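Local structure of glycosyltransferase Gtf1 (Streptococcus pneumoniae, 4PQG) at residues A[252-257]-A[433-438]; A[282-287]-A[307-312]; A[349-354]-A[384-389]; A[228-233]-A[267-272]. The protein belongs to the glycosyltransferases of the GT-B clan, pairing two domains built on parallel sheets with an extended antiparallel sheet, and carries bound uridine-5'-diphosphate. One frame throughout, in Å; residues are numbered along the deposited sequence.

Contact 1. Residues A[252-257]-A[433-438]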
loop_
_atom_site.group_PDB
_atom_site.type_symbol
_atom_site.label_atom_id
_atom_site.label_comp_id
_atom_site.label_asym_id
_atom_site.label_seq_id
_atom_site.Cartn_x
_atom_site.Cartn_y
_atom_site.Cartn_z
ATOM N N GLU A 252 -7.582 12.894 -0.754
ATOM C CA GLU A 252 -8.127 14.230 -0.471
ATOM C C GLU A 252 -7.357 14.822 0.714
ATOM O O GLU A 252 -7.033 14.104 1.646
ATOM C CB GLU A 252 -9.618 14.111 -0.146
ATOM C CG GLU A 252 -10.351 15.427 0.078
ATOM C CD GLU A 252 -10.299 16.335 -1.137
ATOM O OE1 GLU A 252 -11.293 16.392 -1.887
ATOM O OE2 GLU A 252 -9.253 16.986 -1.367
ATOM N N HIS A 253 -7.063 16.124 0.695
ATOM C CA HIS A 253 -6.001 16.658 1.562
ATOM C C HIS A 253 -6.482 17.627 2.608
ATOM O O HIS A 253 -5.666 18.218 3.331
ATOM C CB HIS A 253 -4.958 17.343 0.685
ATOM C CG HIS A 253 -5.539 18.483 -0.091
ATOM N ND1 HIS A 253 -6.084 18.315 -1.319
ATOM C CD2 HIS A 253 -5.762 19.803 0.269
ATOM C CE1 HIS A 253 -6.603 19.485 -1.735
ATOM N NE2 HIS A 253 -6.406 20.397 -0.759
ATOM N N TYR A 254 -7.794 17.808 2.707
ATOM C CA TYR A 254 -8.390 18.690 3.705
ATOM C C TYR A 254 -9.813 18.197 3.996
ATOM O O TYR A 254 -10.362 17.398 3.236
ATOM C CB TYR A 254 -8.404 20.135 3.189
ATOM C CG TYR A 254 -9.546 20.418 2.237
ATOM C CD1 TYR A 254 -10.633 21.210 2.641
ATOM C CD2 TYR A 254 -9.570 19.862 0.953
ATOM C CE1 TYR A 254 -11.694 21.455 1.784
ATOM C CE2 TYR A 254 -10.641 20.093 0.095
ATOM C CZ TYR A 254 -11.690 20.892 0.519
ATOM O OH TYR A 254 -12.747 21.143 -0.317
ATOM N N SER A 255 -10.398 18.653 5.098
ATOM C CA SER A 255 -11.761 18.283 5.449
ATOM C C SER A 255 -12.722 19.406 5.113
ATOM O O SER A 255 -12.706 20.496 5.723
ATOM C CB SER A 255 -11.880 17.893 6.917
ATOM O OG SER A 255 -11.051 16.773 7.182
ATOM N N GLU A 256 -13.546 19.128 4.111
ATOM C CA GLU A 256 -14.512 20.091 3.633
ATOM C C GLU A 256 -15.499 20.488 4.726
ATOM O O GLU A 256 -15.770 21.671 4.904
ATOM C CB GLU A 256 -15.254 19.540 2.422
ATOM C CG GLU A 256 -15.927 20.629 1.618
ATOM C CD GLU A 256 -16.632 20.114 0.376
ATOM O OE1 GLU A 256 -16.756 18.878 0.199
ATOM O OE2 GLU A 256 -17.062 20.968 -0.432
ATOM N N ASN A 257 -16.025 19.512 5.467
ATOM C CA ASN A 257 -17.009 19.828 6.520
ATOM C C ASN A 257 -16.476 20.747 7.636
ATOM O O ASN A 257 -17.234 21.520 8.207
ATOM C CB ASN A 257 -17.672 18.568 7.099
ATOM C CG ASN A 257 -16.718 17.396 7.204
ATOM O OD1 ASN A 257 -16.131 16.960 6.198
ATOM N ND2 ASN A 257 -16.564 16.864 8.417
ATOM N N VAL A 433 -18.054 12.763 -7.410
ATOM C CA VAL A 433 -17.245 13.327 -6.334
ATOM C C VAL A 433 -15.797 13.431 -6.790
ATOM O O VAL A 433 -15.349 12.619 -7.589
ATOM C CB VAL A 433 -17.327 12.491 -5.022
ATOM C CG1 VAL A 433 -18.684 12.672 -4.339
ATOM C CG2 VAL A 433 -17.023 11.020 -5.269
ATOM N N PRO A 434 -15.065 14.438 -6.293
ATOM C CA PRO A 434 -13.660 14.575 -6.675
ATOM C C PRO A 434 -12.753 13.545 -5.970
ATOM O O PRO A 434 -13.164 12.953 -4.985
ATOM C CB PRO A 434 -13.321 16.002 -6.234
ATOM C CG PRO A 434 -14.246 16.279 -5.103
ATOM C CD PRO A 434 -15.505 15.497 -5.366
ATOM N N TYR A 435 -11.556 13.282 -6.491
ATOM C CA TYR A 435 -11.097 13.772 -7.801
ATOM C C TYR A 435 -11.206 12.715 -8.885
ATOM O O TYR A 435 -11.512 13.027 -10.046
ATOM C CB TYR A 435 -9.656 14.264 -7.681
ATOM C CG TYR A 435 -9.540 15.328 -6.631
ATOM C CD1 TYR A 435 -9.875 16.644 -6.920
ATOM C CD2 TYR A 435 -9.130 15.012 -5.329
ATOM C CE1 TYR A 435 -9.801 17.634 -5.953
ATOM C CE2 TYR A 435 -9.026 15.992 -4.358
ATOM C CZ TYR A 435 -9.361 17.299 -4.663
ATOM O OH TYR A 435 -9.290 18.275 -3.702
ATOM N N GLY A 436 -10.962 11.458 -8.511
ATOM C CA GLY A 436 -10.814 10.371 -9.483
ATOM C C GLY A 436 -12.011 10.072 -10.368
ATOM O O GLY A 436 -11.863 9.874 -11.580
ATOM N N ASN A 437 -13.194 10.027 -9.770
ATOM C CA ASN A 437 -14.422 9.725 -10.508
ATOM C C ASN A 437 -14.690 10.769 -11.579
ATOM O O ASN A 437 -15.119 10.446 -12.676
ATOM C CB ASN A 437 -15.623 9.643 -9.559
ATOM C CG ASN A 437 -15.724 8.303 -8.857
ATOM O OD1 ASN A 437 -14.816 7.464 -8.945
ATOM N ND2 ASN A 437 -16.831 8.089 -8.161
ATOM N N GLN A 438 -14.410 12.018 -11.250
ATOM C CA GLN A 438 -14.586 13.112 -12.192
ATOM C C GLN A 438 -13.509 13.122 -13.285
ATOM O O GLN A 438 -13.746 13.643 -14.371
ATOM C CB GLN A 438 -14.677 14.445 -11.452
ATOM C CG GLN A 438 -15.954 14.572 -10.628
ATOM C CD GLN A 438 -15.893 15.660 -9.576
ATOM O OE1 GLN A 438 -14.846 16.266 -9.339
ATOM N NE2 GLN A 438 -17.029 15.904 -8.918
HETATM O O HOH W 1 -12.591 14.070 -2.536
#

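Contact 2. Residues A[282-287]-A[307-312]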
loop_
_atom_site.group_PDB
_atom_site.type_symbol
_atom_site.label_atom_id
_atom_site.label_comp_id
_atom_site.label_asym_id
_atom_site.label_seq_id
_atom_site.Cartn_x
_atom_site.Cartn_y
_atom_site.Cartn_z
ATOM N N PHE A 282 8.851 20.803 -4.199
ATOM C CA PHE A 282 7.543 20.753 -4.858
ATOM C C PHE A 282 6.596 19.696 -4.294
ATOM O O PHE A 282 7.037 18.680 -3.780
ATOM C CB PHE A 282 7.670 20.588 -6.376
ATOM C CG PHE A 282 8.393 19.350 -6.816
ATOM C CD1 PHE A 282 7.688 18.250 -7.281
ATOM C CD2 PHE A 282 9.793 19.307 -6.836
ATOM C CE1 PHE A 282 8.354 17.117 -7.727
ATOM C CE2 PHE A 282 10.466 18.177 -7.274
ATOM C CZ PHE A 282 9.745 17.080 -7.729
ATOM N N PHE A 283 5.298 19.971 -4.370
ATOM C CA PHE A 283 4.290 18.960 -4.074
ATOM C C PHE A 283 3.848 18.296 -5.372
ATOM O O PHE A 283 3.791 18.950 -6.422
ATOM C CB PHE A 283 3.096 19.583 -3.365
ATOM C CG PHE A 283 3.414 20.135 -1.999
ATOM C CD1 PHE A 283 3.261 19.336 -0.857
ATOM C CD2 PHE A 283 3.860 21.448 -1.840
ATOM C CE1 PHE A 283 3.551 19.842 0.401
ATOM C CE2 PHE A 283 4.151 21.957 -0.585
ATOM C CZ PHE A 283 3.988 21.150 0.539
ATOM N N ILE A 284 3.563 16.995 -5.297
ATOM C CA ILE A 284 3.006 16.243 -6.416
ATOM C C ILE A 284 1.554 15.846 -6.105
ATOM O O ILE A 284 1.274 15.301 -5.028
ATOM C CB ILE A 284 3.838 14.973 -6.717
ATOM C CG1 ILE A 284 5.327 15.316 -6.874
ATOM C CG2 ILE A 284 3.321 14.263 -7.967
ATOM C CD1 ILE A 284 6.220 14.094 -7.088
ATOM N N VAL A 285 0.635 16.148 -7.026
ATOM C CA VAL A 285 -0.759 15.669 -6.942
ATOM C C VAL A 285 -1.137 14.909 -8.204
ATOM O O VAL A 285 -0.525 15.118 -9.244
ATOM C CB VAL A 285 -1.788 16.798 -6.732
ATOM C CG1 VAL A 285 -1.528 17.539 -5.433
ATOM C CG2 VAL A 285 -1.794 17.758 -7.919
ATOM N N SER A 286 -2.165 14.059 -8.134
ATOM C CA SER A 286 -2.506 13.206 -9.267
ATOM C C SER A 286 -3.377 13.838 -10.363
ATOM O O SER A 286 -3.390 13.344 -11.485
ATOM C CB SER A 286 -3.157 11.910 -8.796
ATOM O OG SER A 286 -2.222 11.124 -8.076
ATOM N N THR A 287 -4.125 14.880 -10.023
ATOM C CA THR A 287 -5.014 15.540 -10.989
ATOM C C THR A 287 -4.855 17.043 -10.946
ATOM O O THR A 287 -4.479 17.598 -9.918
ATOM C CB THR A 287 -6.488 15.245 -10.708
ATOM O OG1 THR A 287 -6.863 15.863 -9.472
ATOM C CG2 THR A 287 -6.749 13.763 -10.668
ATOM N N LYS A 307 5.479 25.276 -5.116
ATOM C CA LYS A 307 5.337 24.709 -6.435
ATOM C C LYS A 307 4.544 23.414 -6.316
ATOM O O LYS A 307 4.798 22.599 -5.427
ATOM C CB LYS A 307 6.704 24.435 -7.053
ATOM C CG LYS A 307 6.616 23.755 -8.408
ATOM C CD LYS A 307 7.933 23.769 -9.161
ATOM C CE LYS A 307 7.674 23.475 -10.636
ATOM N NZ LYS A 307 8.928 23.319 -11.421
ATOM N N ILE A 308 3.577 23.239 -7.206
ATOM C CA ILE A 308 2.729 22.043 -7.199
ATOM C C ILE A 308 2.662 21.490 -8.607
ATOM O O ILE A 308 2.268 22.192 -9.528
ATOM C CB ILE A 308 1.310 22.349 -6.699
ATOM C CG1 ILE A 308 1.339 22.947 -5.287
ATOM C CG2 ILE A 308 0.432 21.111 -6.789
ATOM C CD1 ILE A 308 -0.021 23.392 -4.776
ATOM N N VAL A 309 3.055 20.238 -8.780
ATOM C CA VAL A 309 3.074 19.627 -10.106
ATOM C C VAL A 309 2.064 18.486 -10.146
ATOM O O VAL A 309 1.882 17.782 -9.148
ATOM C CB VAL A 309 4.502 19.176 -10.533
ATOM C CG1 VAL A 309 5.106 18.186 -9.558
ATOM C CG2 VAL A 309 4.511 18.578 -11.936
ATOM N N THR A 310 1.403 18.323 -11.290
ATOM C CA THR A 310 0.462 17.238 -11.494
ATOM C C THR A 310 1.138 16.064 -12.185
ATOM O O THR A 310 1.547 16.163 -13.332
ATOM C CB THR A 310 -0.758 17.688 -12.309
ATOM O OG1 THR A 310 -1.446 18.736 -11.605
ATOM C CG2 THR A 310 -1.703 16.513 -12.558
ATOM N N ILE A 311 1.269 14.948 -11.467
ATOM C CA ILE A 311 1.790 13.724 -12.055
ATOM C C ILE A 311 0.932 12.578 -11.551
ATOM O O ILE A 311 0.934 12.292 -10.348
ATOM C CB ILE A 311 3.264 13.455 -11.687
ATOM C CG1 ILE A 311 4.129 14.712 -11.843
ATOM C CG2 ILE A 311 3.811 12.297 -12.511
ATOM C CD1 ILE A 311 5.483 14.585 -11.175
ATOM N N PRO A 312 0.172 11.940 -12.457
ATOM C CA PRO A 312 -0.670 10.797 -12.092
ATOM C C PRO A 312 0.173 9.728 -11.398
ATOM O O PRO A 312 1.280 9.453 -11.851
ATOM C CB PRO A 312 -1.146 10.281 -13.443
ATOM C CG PRO A 312 -1.205 11.504 -14.296
ATOM C CD PRO A 312 -0.033 12.342 -13.868
#

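Contact 3. Residues A[349-354]-A[384-389]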
loop_
_atom_site.group_PDB
_atom_site.type_symbol
_atom_site.label_atom_id
_atom_site.label_comp_id
_atom_site.label_asym_id
_atom_site.label_seq_id
_atom_site.Cartn_x
_atom_site.Cartn_y
_atom_site.Cartn_z
ATOM N N ALA A 349 -27.267 -2.487 -3.794
ATOM C CA ALA A 349 -27.667 -2.052 -5.124
ATOM C C ALA A 349 -27.738 -3.231 -6.091
ATOM O O ALA A 349 -28.701 -3.345 -6.874
ATOM C CB ALA A 349 -26.713 -0.990 -5.648
ATOM N N VAL A 350 -26.738 -4.108 -6.023
ATOM C CA VAL A 350 -26.678 -5.285 -6.889
ATOM C C VAL A 350 -27.811 -6.267 -6.567
ATOM O O VAL A 350 -28.444 -6.775 -7.485
ATOM C CB VAL A 350 -25.281 -5.958 -6.889
ATOM C CG1 VAL A 350 -25.280 -7.262 -7.681
ATOM C CG2 VAL A 350 -24.257 -5.004 -7.485
ATOM N N ILE A 351 -28.076 -6.503 -5.281
ATOM C CA ILE A 351 -29.233 -7.308 -4.848
ATOM C C ILE A 351 -30.536 -6.793 -5.469
ATOM O O ILE A 351 -31.366 -7.583 -5.926
ATOM C CB ILE A 351 -29.363 -7.364 -3.302
ATOM C CG1 ILE A 351 -28.179 -8.121 -2.697
ATOM C CG2 ILE A 351 -30.689 -8.005 -2.864
ATOM C CD1 ILE A 351 -27.988 -7.830 -1.219
ATOM N N GLU A 352 -30.686 -5.474 -5.497
ATOM C CA GLU A 352 -31.877 -4.820 -6.012
ATOM C C GLU A 352 -31.961 -4.937 -7.536
ATOM O O GLU A 352 -33.004 -5.326 -8.073
ATOM C CB GLU A 352 -31.899 -3.358 -5.549
ATOM C CG GLU A 352 -33.119 -2.543 -5.945
ATOM C CD GLU A 352 -34.392 -2.935 -5.198
ATOM O OE1 GLU A 352 -34.312 -3.553 -4.108
ATOM O OE2 GLU A 352 -35.483 -2.603 -5.716
ATOM N N ALA A 353 -30.863 -4.628 -8.224
ATOM C CA ALA A 353 -30.820 -4.707 -9.682
ATOM C C ALA A 353 -31.055 -6.133 -10.168
ATOM O O ALA A 353 -31.617 -6.347 -11.249
ATOM C CB ALA A 353 -29.502 -4.167 -10.219
ATOM N N HIS A 354 -30.635 -7.098 -9.354
ATOM C CA HIS A 354 -30.765 -8.520 -9.661
ATOM C C HIS A 354 -32.211 -8.964 -9.807
ATOM O O HIS A 354 -32.492 -9.986 -10.430
ATOM C CB HIS A 354 -30.062 -9.318 -8.573
ATOM C CG HIS A 354 -30.096 -10.803 -8.776
ATOM N ND1 HIS A 354 -31.020 -11.586 -8.200
ATOM C CD2 HIS A 354 -29.270 -11.643 -9.508
ATOM C CE1 HIS A 354 -30.801 -12.864 -8.551
ATOM N NE2 HIS A 354 -29.729 -12.897 -9.350
ATOM N N GLU A 384 -25.263 -15.416 -2.098
ATOM C CA GLU A 384 -23.981 -16.126 -2.253
ATOM C C GLU A 384 -23.654 -16.617 -3.665
ATOM O O GLU A 384 -22.493 -16.674 -4.040
ATOM C CB GLU A 384 -23.873 -17.312 -1.281
ATOM C CG GLU A 384 -23.872 -16.930 0.192
ATOM C CD GLU A 384 -25.240 -17.072 0.830
ATOM O OE1 GLU A 384 -26.255 -16.918 0.125
ATOM O OE2 GLU A 384 -25.306 -17.339 2.045
ATOM N N ASP A 385 -24.674 -16.993 -4.432
ATOM C CA ASP A 385 -24.455 -17.571 -5.750
ATOM C C ASP A 385 -24.079 -16.539 -6.801
ATOM O O ASP A 385 -23.532 -16.900 -7.841
ATOM C CB ASP A 385 -25.670 -18.400 -6.206
ATOM C CG ASP A 385 -25.788 -19.727 -5.459
ATOM O OD1 ASP A 385 -24.810 -20.141 -4.789
ATOM O OD2 ASP A 385 -26.863 -20.358 -5.543
ATOM N N TYR A 386 -24.350 -15.265 -6.524
ATOM C CA TYR A 386 -24.068 -14.203 -7.493
ATOM C C TYR A 386 -23.257 -12.995 -6.985
ATOM O O TYR A 386 -22.865 -12.132 -7.785
ATOM C CB TYR A 386 -25.357 -13.762 -8.198
ATOM C CG TYR A 386 -26.348 -12.948 -7.383
ATOM C CD1 TYR A 386 -26.383 -11.562 -7.488
ATOM C CD2 TYR A 386 -27.291 -13.568 -6.555
ATOM C CE1 TYR A 386 -27.296 -10.804 -6.765
ATOM C CE2 TYR A 386 -28.219 -12.816 -5.831
ATOM C CZ TYR A 386 -28.213 -11.435 -5.944
ATOM O OH TYR A 386 -29.119 -10.669 -5.245
ATOM N N ILE A 387 -23.034 -12.926 -5.671
ATOM C CA ILE A 387 -22.134 -11.925 -5.069
ATOM C C ILE A 387 -21.079 -12.641 -4.218
ATOM O O ILE A 387 -21.425 -13.383 -3.278
ATOM C CB ILE A 387 -22.884 -10.862 -4.222
ATOM C CG1 ILE A 387 -23.995 -10.199 -5.044
ATOM C CG2 ILE A 387 -21.917 -9.777 -3.733
ATOM C CD1 ILE A 387 -24.951 -9.326 -4.253
ATOM N N GLN A 388 -19.803 -12.427 -4.559
ATOM C CA GLN A 388 -18.683 -13.123 -3.904
ATOM C C GLN A 388 -17.453 -12.242 -3.622
ATOM O O GLN A 388 -17.121 -11.346 -4.397
ATOM C CB GLN A 388 -18.262 -14.356 -4.711
ATOM C CG GLN A 388 -19.251 -15.510 -4.608
ATOM C CD GLN A 388 -19.099 -16.537 -5.714
ATOM O OE1 GLN A 388 -18.085 -16.573 -6.420
ATOM N NE2 GLN A 388 -20.127 -17.382 -5.877
ATOM N N LEU A 389 -16.804 -12.530 -2.495
ATOM C CA LEU A 389 -15.555 -11.902 -2.090
ATOM C C LEU A 389 -14.419 -12.765 -2.598
ATOM O O LEU A 389 -14.330 -13.950 -2.281
ATOM C CB LEU A 389 -15.476 -11.795 -0.564
ATOM C CG LEU A 389 -16.134 -10.633 0.200
ATOM C CD1 LEU A 389 -17.581 -10.413 -0.206
ATOM C CD2 LEU A 389 -16.044 -10.875 1.701
#

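Contact 4. Residues A[228-233]-A[267-272]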
loop_
_atom_site.group_PDB
_atom_site.type_symbol
_atom_site.label_atom_id
_atom_site.label_comp_id
_atom_site.label_asym_id
_atom_site.label_seq_id
_atom_site.Cartn_x
_atom_site.Cartn_y
_atom_site.Cartn_z
ATOM N N ARG A 228 4.605 8.856 2.818
ATOM C CA ARG A 228 3.982 8.814 4.135
ATOM C C ARG A 228 5.060 9.039 5.164
ATOM O O ARG A 228 6.193 8.556 4.998
ATOM C CB ARG A 228 3.432 7.446 4.407
ATOM C CG ARG A 228 2.043 7.176 3.941
ATOM C CD ARG A 228 1.609 5.968 4.747
ATOM N NE ARG A 228 1.045 4.891 3.938
ATOM C CZ ARG A 228 -0.255 4.733 3.748
ATOM N NH1 ARG A 228 -1.105 5.602 4.294
ATOM N NH2 ARG A 228 -0.702 3.716 3.020
ATOM N N GLU A 229 4.697 9.696 6.262
ATOM C CA GLU A 229 5.704 10.385 7.080
ATOM C C GLU A 229 5.343 10.508 8.560
ATOM O O GLU A 229 6.052 11.190 9.325
ATOM C CB GLU A 229 5.975 11.762 6.421
ATOM C CG GLU A 229 6.132 12.985 7.309
ATOM C CD GLU A 229 4.826 13.626 7.771
ATOM O OE1 GLU A 229 3.723 13.052 7.596
ATOM O OE2 GLU A 229 4.917 14.729 8.350
ATOM N N THR A 230 4.248 9.863 8.971
ATOM C CA THR A 230 3.848 9.925 10.385
ATOM C C THR A 230 4.999 9.530 11.298
ATOM O O THR A 230 5.551 8.458 11.146
ATOM C CB THR A 230 2.628 9.024 10.688
ATOM O OG1 THR A 230 1.479 9.561 10.027
ATOM C CG2 THR A 230 2.360 8.975 12.193
ATOM N N GLY A 231 5.376 10.420 12.212
ATOM C CA GLY A 231 6.417 10.152 13.193
ATOM C C GLY A 231 7.815 10.648 12.824
ATOM O O GLY A 231 8.636 10.903 13.710
ATOM N N ILE A 232 8.076 10.794 11.525
ATOM C CA ILE A 232 9.438 11.002 11.006
ATOM C C ILE A 232 9.599 12.265 10.135
ATOM O O ILE A 232 10.707 12.577 9.666
ATOM C CB ILE A 232 9.905 9.764 10.198
ATOM C CG1 ILE A 232 8.988 9.514 8.992
ATOM C CG2 ILE A 232 9.951 8.527 11.083
ATOM C CD1 ILE A 232 9.523 8.493 8.014
ATOM N N GLY A 233 8.490 12.971 9.927
ATOM C CA GLY A 233 8.421 14.174 9.082
ATOM C C GLY A 233 9.494 15.223 9.294
ATOM O O GLY A 233 10.148 15.660 8.351
ATOM N N ASN A 267 -6.000 17.253 6.011
ATOM C CA ASN A 267 -5.863 15.819 6.294
ATOM C C ASN A 267 -4.658 15.649 7.228
ATOM O O ASN A 267 -3.587 16.245 6.977
ATOM C CB ASN A 267 -5.612 15.089 4.966
ATOM C CG ASN A 267 -5.516 13.563 5.091
ATOM O OD1 ASN A 267 -4.957 13.016 6.036
ATOM N ND2 ASN A 267 -6.015 12.870 4.067
ATOM N N ASN A 268 -4.814 14.847 8.290
ATOM C CA ASN A 268 -3.715 14.644 9.247
ATOM C C ASN A 268 -2.398 14.200 8.592
ATOM O O ASN A 268 -1.335 14.571 9.048
ATOM C CB ASN A 268 -4.086 13.630 10.346
ATOM C CG ASN A 268 -5.232 14.092 11.233
ATOM O OD1 ASN A 268 -5.595 15.272 11.278
ATOM N ND2 ASN A 268 -5.797 13.150 11.963
ATOM N N TYR A 269 -2.471 13.396 7.537
ATOM C CA TYR A 269 -1.252 12.933 6.869
ATOM C C TYR A 269 -0.499 14.031 6.108
ATOM O O TYR A 269 0.553 13.757 5.542
ATOM C CB TYR A 269 -1.532 11.774 5.912
ATOM C CG TYR A 269 -2.151 10.548 6.557
ATOM C CD1 TYR A 269 -1.727 10.094 7.810
ATOM C CD2 TYR A 269 -3.142 9.833 5.896
ATOM C CE1 TYR A 269 -2.298 8.968 8.392
ATOM C CE2 TYR A 269 -3.714 8.704 6.459
ATOM C CZ TYR A 269 -3.290 8.277 7.703
ATOM O OH TYR A 269 -3.876 7.163 8.255
ATOM N N TYR A 270 -1.048 15.248 6.068
ATOM C CA TYR A 270 -0.401 16.345 5.320
ATOM C C TYR A 270 -0.212 17.627 6.117
ATOM O O TYR A 270 0.474 18.562 5.658
ATOM C CB TYR A 270 -1.127 16.600 3.979
ATOM C CG TYR A 270 -0.904 15.417 3.073
ATOM C CD1 TYR A 270 0.366 15.162 2.574
ATOM C CD2 TYR A 270 -1.920 14.512 2.789
ATOM C CE1 TYR A 270 0.619 14.053 1.791
ATOM C CE2 TYR A 270 -1.675 13.391 1.996
ATOM C CZ TYR A 270 -0.397 13.172 1.519
ATOM O OH TYR A 270 -0.078 12.078 0.742
ATOM N N ASP A 271 -0.808 17.664 7.308
ATOM C CA ASP A 271 -0.779 18.856 8.131
ATOM C C ASP A 271 0.643 19.352 8.361
ATOM O O ASP A 271 0.918 20.568 8.277
ATOM C CB ASP A 271 -1.456 18.599 9.478
ATOM C CG ASP A 271 -1.443 19.813 10.354
ATOM O OD1 ASP A 271 -2.101 20.812 9.976
ATOM O OD2 ASP A 271 -0.759 19.783 11.404
ATOM N N TYR A 272 1.541 18.419 8.673
ATOM C CA TYR A 272 2.931 18.789 8.925
ATOM C C TYR A 272 3.581 19.368 7.664
ATOM O O TYR A 272 4.203 20.438 7.702
ATOM C CB TYR A 272 3.770 17.600 9.450
ATOM C CG TYR A 272 5.192 18.053 9.722
ATOM C CD1 TYR A 272 5.506 18.713 10.907
ATOM C CD2 TYR A 272 6.200 17.891 8.763
ATOM C CE1 TYR A 272 6.789 19.167 11.158
ATOM C CE2 TYR A 272 7.492 18.341 9.006
ATOM C CZ TYR A 272 7.769 18.983 10.202
ATOM O OH TYR A 272 9.026 19.440 10.471
HETATM O O HOH W 2 1.925 10.985 6.311
HETATM O O HOH W 3 0.175 11.949 10.793
#

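Contact 1. Residues A[252-257]-A[433-438]
Tyr435 reaches over to Glu252 with its hydroxyl, which donates to OE2 of the carboxylate, OH to OE2 2.7 Å. The bond uses the syn lone pair, on the side of OE1. The anti lone pair of the same oxygen takes the backbone N-H of His253 (N to OE2 3.1 Å), so two donors, coming to its two lone pairs, fix the carboxylate's rotation. Glu252 begins with CG anti to the backbone N (chi1 -176°) and then bends at chi2 (60°), a fold that lets OE2 curl back to the amide of the next residue. Its carboxylate lies across the edge of the Tyr435 ring, the two planes 70° apart. OE1 is joined through a water, 2.7 Å from it, to the carbonyl oxygen of Pro434. Pro434 lays its CB on one face of the Tyr435 ring, and the peptide between them is cis. His253 CE1 sits 3.5 Å from the Tyr435 OH, while its ring nitrogens bond to Gln290 and Gln297 of helix 288-301. Bound 2-acetamido-2-deoxy-beta-D-glucopyranose is about 6 Å from the Glu252 side chain. The contact thus joins the two parallel-sheet domains beside the interdomain cleft of the GT-B fold.

Contact 2. Residues A[282-287]-A[307-312]
Phe282 and Val309 adopt matching first torsions, chi1 59° and 58°, which set the ring of Phe282 and CG1 of Val309 between their own backbone N and carbonyl carbon. The ring and the methyl group thereby meet closely, Phe282 CD1 to Val309 CG1 3.4 Å. Val309 CG1 also lies alongside Ile284 CG1 (3.9 Å), the two side chains pointing the same way, and Ile284 CG2 rests on CB of Ile311 at 3.8 Å. On the other face of the sheet Val285 CG2 lies 4.2 Å from CG2 of Ile308 and close to the hydroxyl of Thr310, which is itself bonded to Asn291 and Asp288.

Four backbone bonds hold the strands in parallel register: Phe283 N to Lys307 O, Val309 N to Phe283 O (2.8 Å), Val285 N to Val309 O, and Ile311 N to Val285 O (2.9 Å). The strand axes diverge by 29°. Helix 288-301 covers the face bearing Val285 and Ile308. Towards the opposite face, Phe282 and Ile311 touch helix 494-508, the last helix of the chain. Just past strand 282-285, Thr287 N-caps helix 288-301, its OG1 accepting from the backbone N of Gln290. Strand, helix and strand form a beta-alpha-beta crossover, which places 308-310 at the border of the seven-stranded parallel sheet in this Rossmann-like half of the GT-B fold.

Contact 3. Residues A[349-354]-A[384-389]
His354 and Tyr386 stack face to face, ring centroids 3.6 Å apart and planes only 11° from parallel. The overlap is uneven: CD2 of the imidazole lies over the middle of the phenol ring, whereas Tyr386 CZ falls toward the rim of the imidazole. The nearest atoms are His354 CG and Tyr386 CE1, at 3.4 Å. His354 gets there with CG anti to the backbone N (chi1 -179°), and Tyr386 meets it with chi1 72°, its CG placed between the backbone N and carbonyl carbon. Beyond the stack, the rim of the phenol faces the helix: its OH lies 3.4 Å from CA of Ile351, and CE1 is 4.2 Å from CG1 of Val350.

Next to the tyrosine, Ile387 brings its CD1 against both Ile351 CG1 (3.8 Å) and Val350 CG1 (4.0 Å), crossing the first and sliding past the second. The contact packs helix 343-353 on the border strand 387-391 of the six-stranded parallel sheet, in the Rossmann-like domain of the glycosyl transferases group 1 family. Strand 361-365 lies beside 387-391 and carries Phe362, which touches both Val350 and Ile387. Further out, Gln388 NE2 bonds to the carbonyl oxygen of Glu384 (3.1 Å), in the carbonyl plane, closing the turn that contains Tyr386. Ile378 of helix 371-380 packs on Ile387, and Ala349 and Ala353 turn to helix 458-474.

Contact 4. Residues A[228-233]-A[267-272]
Glu229 and Tyr269 are joined by a water that touches three of their polar atoms: it accepts from the Glu229 backbone N (3.1 Å) and lies 3.0 Å from Glu229 OE1 and 3.2 Å from the carbonyl oxygen of Tyr269. The two acceptors, Glu229 OE1 and Tyr269 O, stand 3.8 Å apart with this water beside both. The Tyr269 carbonyl oxygen has a second partner in the side-chain amide of Gln273. Glu229 departs from a staggered first torsion (chi1 139°) and bends at chi2, and this shape turns its carboxylate to Tyr272, where OE2 comes within 3.3 Å of CB. Carboxylate and ring planes there are 38° apart.

The Tyr272 ring continues past the acid to the backbone of Gly233, with CE2 3.7 Å from the glycine C. Nearer the surface, Thr230 OG1 holds a second water at 2.8 Å, which makes a weak bond to the Asn268 carbonyl oxygen, and the same hydroxyl approaches the ring of Tyr269. An Asx turn shapes the partner loop, Asn267 OD1 accepting from the Tyr269 backbone N.

The 228-233 loop leads from strand 223-226 into helix 233-240, whose Phe237 meets the Tyr272 ring edge to face. Residues 267-272 run into helix 271-275, and Tyr270 anchors its hydroxyl at the end of strand 244-248, which neighbours 223-226 in the parallel sheet.

In the fold
Contacts 2 and 4 belong to the domain with the seven-stranded parallel sheet, contact 3 to the six-stranded one, and contact 1 joins the two. Along the chain contact 4 closes before contact 2 opens, helix 271-275 being followed directly by strand 282-285, and contact 2 closes before contact 3. Contacts 1 and 4, centres about 18 Å apart, cross along the chain and touch, Asn267 meeting the carbonyl oxygens of Glu252 and His253. Contacts 2 and 3 are nested within the loop of contact 1, about 15 and 28 Å from it between centres; Thr287 of contact 2 packs on Tyr435. The interdomain bridge therefore rests on loops of the first domain, near the cleft where uridine-5'-diphosphate lies.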